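PDB 4PQH: glutathione transferase lambda1 from Populus trichocarpa, which probably transfers glutathione to electrophilic substrates in detoxification, as a monomeric plant enzyme of the Lambda class that also holds glutathione covalently. Local coordinates for residues E8-V13 against I55-I60. Sequence-based numbering, arbitrary orientation.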
ATOM      1  N   GLU A   8      14.900   1.911  13.122  1.00 36.89           N
ATOM      2  CA  GLU A   8      13.574   2.059  13.710  1.00 35.52           C
ATOM      3  C   GLU A   8      13.156   0.812  14.482  1.00 33.81           C
ATOM      4  O   GLU A   8      13.378  -0.311  14.027  1.00 33.97           O
ATOM      5  CB  GLU A   8      12.540   2.372  12.622  1.00 35.66           C
ATOM      6  CG  GLU A   8      11.104   2.395  13.122  1.00 34.96           C
ATOM      7  CD  GLU A   8      10.117   2.892  12.087  1.00 35.03           C
ATOM      8  OE1 GLU A   8      10.343   2.671  10.879  1.00 35.56           O
ATOM      9  OE2 GLU A   8       9.115   3.518  12.486  1.00 36.13           O
ATOM     10  N   VAL A   9      12.560   1.017  15.653  1.00 31.89           N
ATOM     11  CA  VAL A   9      11.965  -0.074  16.411  1.00 30.04           C
ATOM     12  C   VAL A   9      10.478  -0.145  16.097  1.00 27.18           C
ATOM     13  O   VAL A   9       9.746   0.819  16.331  1.00 27.01           O
ATOM     14  CB  VAL A   9      12.134   0.137  17.928  1.00 31.74           C
ATOM     15  CG1 VAL A   9      11.411  -0.957  18.696  1.00 31.10           C
ATOM     16  CG2 VAL A   9      13.608   0.174  18.302  1.00 32.77           C
ATOM     17  N   LEU A  10      10.038  -1.274  15.548  1.00 24.46           N
ATOM     18  CA  LEU A  10       8.618  -1.504  15.296  1.00 23.46           C
ATOM     19  C   LEU A  10       7.931  -1.862  16.611  1.00 22.30           C
ATOM     20  O   LEU A  10       8.389  -2.749  17.325  1.00 22.99           O
ATOM     21  CB  LEU A  10       8.425  -2.613  14.257  1.00 22.60           C
ATOM     22  CG  LEU A  10       8.984  -2.303  12.859  1.00 22.08           C
ATOM     23  CD1 LEU A  10       8.644  -3.418  11.879  1.00 23.59           C
ATOM     24  CD2 LEU A  10       8.484  -0.958  12.343  1.00 22.20           C
ATOM     25  N   PRO A  11       6.839  -1.157  16.943  1.00 21.20           N
ATOM     26  CA  PRO A  11       6.205  -1.315  18.256  1.00 21.69           C
ATOM     27  C   PRO A  11       5.371  -2.595  18.378  1.00 22.98           C
ATOM     28  O   PRO A  11       5.064  -3.237  17.372  1.00 22.95           O
ATOM     29  CB  PRO A  11       5.312  -0.073  18.357  1.00 21.76           C
ATOM     30  CG  PRO A  11       4.987   0.266  16.956  1.00 22.31           C
ATOM     31  CD  PRO A  11       6.211  -0.082  16.151  1.00 20.97           C
ATOM     32  N   PRO A  12       5.011  -2.976  19.612  1.00 23.81           N
ATOM     33  CA  PRO A  12       4.238  -4.211  19.779  1.00 24.07           C
ATOM     34  C   PRO A  12       2.814  -4.116  19.245  1.00 24.72           C
ATOM     35  O   PRO A  12       2.213  -3.043  19.234  1.00 25.44           O
ATOM     36  CB  PRO A  12       4.195  -4.398  21.303  1.00 25.45           C
ATOM     37  CG  PRO A  12       5.310  -3.568  21.833  1.00 25.10           C
ATOM     38  CD  PRO A  12       5.413  -2.402  20.907  1.00 24.59           C
ATOM     39  N   VAL A  13       2.278  -5.258  18.825  1.00 25.30           N
ATOM     40  CA  VAL A  13       0.893  -5.352  18.380  1.00 23.83           C
ATOM     41  C   VAL A  13      -0.090  -5.186  19.552  1.00 25.38           C
ATOM     42  O   VAL A  13       0.048  -5.840  20.587  1.00 27.87           O
ATOM     43  CB  VAL A  13       0.652  -6.701  17.671  1.00 23.87           C
ATOM     44  CG1 VAL A  13      -0.767  -6.776  17.133  1.00 24.66           C
ATOM     45  CG2 VAL A  13       1.671  -6.892  16.551  1.00 24.05           C
ATOM     46  N   ILE A  55       5.334  10.119  12.129  1.00 19.48           N
ATOM     47  CA  ILE A  55       4.125   9.303  12.135  1.00 18.51           C
ATOM     48  C   ILE A  55       4.360   8.033  12.933  1.00 19.28           C
ATOM     49  O   ILE A  55       5.164   7.184  12.551  1.00 20.18           O
ATOM     50  CB  ILE A  55       3.690   8.961  10.697  1.00 17.00           C
ATOM     51  CG1 ILE A  55       3.403  10.254   9.914  1.00 17.56           C
ATOM     52  CG2 ILE A  55       2.496   8.011  10.711  1.00 17.76           C
ATOM     53  CD1 ILE A  55       3.133  10.046   8.444  1.00 18.82           C
ATOM     54  N   LYS A  56       3.661   7.915  14.057  1.00 18.88           N
ATOM     55  CA  LYS A  56       3.820   6.756  14.921  1.00 20.11           C
ATOM     56  C   LYS A  56       2.961   5.595  14.433  1.00 19.66           C
ATOM     57  O   LYS A  56       1.775   5.771  14.144  1.00 20.60           O
ATOM     58  CB  LYS A  56       3.446   7.112  16.358  1.00 22.04           C
ATOM     59  CG  LYS A  56       3.586   5.956  17.338  1.00 25.99           C
ATOM     60  CD  LYS A  56       3.109   6.359  18.722  1.00 30.19           C
ATOM     61  CE  LYS A  56       4.165   6.071  19.777  1.00 33.41           C
ATOM     62  NZ  LYS A  56       3.773   6.595  21.117  1.00 34.01           N
ATOM     63  N   LEU A  57       3.569   4.417  14.325  1.00 18.84           N
ATOM     64  CA  LEU A  57       2.830   3.208  13.976  1.00 18.34           C
ATOM     65  C   LEU A  57       2.059   2.684  15.181  1.00 19.41           C
ATOM     66  O   LEU A  57       2.612   2.562  16.271  1.00 21.04           O
ATOM     67  CB  LEU A  57       3.777   2.121  13.477  1.00 18.85           C
ATOM     68  CG  LEU A  57       4.561   2.404  12.196  1.00 19.07           C
ATOM     69  CD1 LEU A  57       5.370   1.176  11.831  1.00 18.21           C
ATOM     70  CD2 LEU A  57       3.630   2.791  11.061  1.00 19.84           C
ATOM     71  N   VAL A  58       0.780   2.392  14.979  1.00 19.16           N
ATOM     72  CA  VAL A  58      -0.021   1.713  15.994  1.00 20.06           C
ATOM     73  C   VAL A  58      -0.599   0.439  15.389  1.00 20.34           C
ATOM     74  O   VAL A  58      -1.657   0.464  14.751  1.00 20.15           O
ATOM     75  CB  VAL A  58      -1.158   2.600  16.543  1.00 19.90           C
ATOM     76  CG1 VAL A  58      -1.914   1.866  17.650  1.00 20.41           C
ATOM     77  CG2 VAL A  58      -0.606   3.906  17.075  1.00 21.10           C
ATOM     78  N   PRO A  59       0.113  -0.680  15.557  1.00 20.91           N
ATOM     79  CA  PRO A  59      -0.356  -1.948  14.995  1.00 19.94           C
ATOM     80  C   PRO A  59      -1.363  -2.629  15.905  1.00 21.12           C
ATOM     81  O   PRO A  59      -1.167  -2.697  17.122  1.00 22.23           O
ATOM     82  CB  PRO A  59       0.923  -2.776  14.884  1.00 20.78           C
ATOM     83  CG  PRO A  59       1.816  -2.233  15.956  1.00 21.41           C
ATOM     84  CD  PRO A  59       1.453  -0.792  16.164  1.00 21.22           C
ATOM     85  N   ILE A  60      -2.441  -3.118  15.305  1.00 20.02           N
ATOM     86  CA  ILE A  60      -3.447  -3.855  16.050  1.00 20.87           C
ATOM     87  C   ILE A  60      -3.612  -5.245  15.453  1.00 21.55           C
ATOM     88  O   ILE A  60      -3.243  -5.497  14.303  1.00 22.48           O
ATOM     89  CB  ILE A  60      -4.803  -3.100  16.102  1.00 20.80           C
ATOM     90  CG1 ILE A  60      -5.438  -3.003  14.712  1.00 21.51           C
ATOM     91  CG2 ILE A  60      -4.633  -1.716  16.731  1.00 22.83           C
ATOM     92  CD1 ILE A  60      -6.828  -2.383  14.722  1.00 22.04           C
TER
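Pro11 drops its ring into the dip between Leu57 and Pro59. Its CG is the bump: it rests 3.4 Å from the carbonyl O of Leu57 and 3.8 Å from CD of Pro59, with CB of Leu57 a little farther off. The two proline rings meet at a slant. Pro59 returns the fit. Its CG rises to 3.4 Å from the carbonyl O of Pro12 and also meets the O of Pro11. Upstream, CD2 of Leu10 reaches CD1 of Leu57 at 3.8 Å. Chi1 of -63° sets CG of Leu57 beside its own backbone N, and chi2 of -177° then turns CD1 to Leu10. Trp43 of helix 37-48 packs against both leucines. Strand 55-59 is an edge strand of the thioredoxin-like N-terminal domain of the GST fold. It pairs in parallel with strand 28-32, while segment 8-13 runs 18° from the direction of 57-60 and lies, as an irregular N-terminal arm, over Leu57 and Pro59. Were Pro59 an alanine, the loss of CG and CD would probably open a gap beside the carbonyls of Pro11 and Pro12 and cost the Pro11 ring one wall. Tyr34 hydrogen-bonds the O of Pro11. At the far end CG1 of Val13 lies 3.6 Å from the carbonyl C of Ile60, and CA of Val13 makes a CA-H...O contact of 3.6 Å with the O of Pro59.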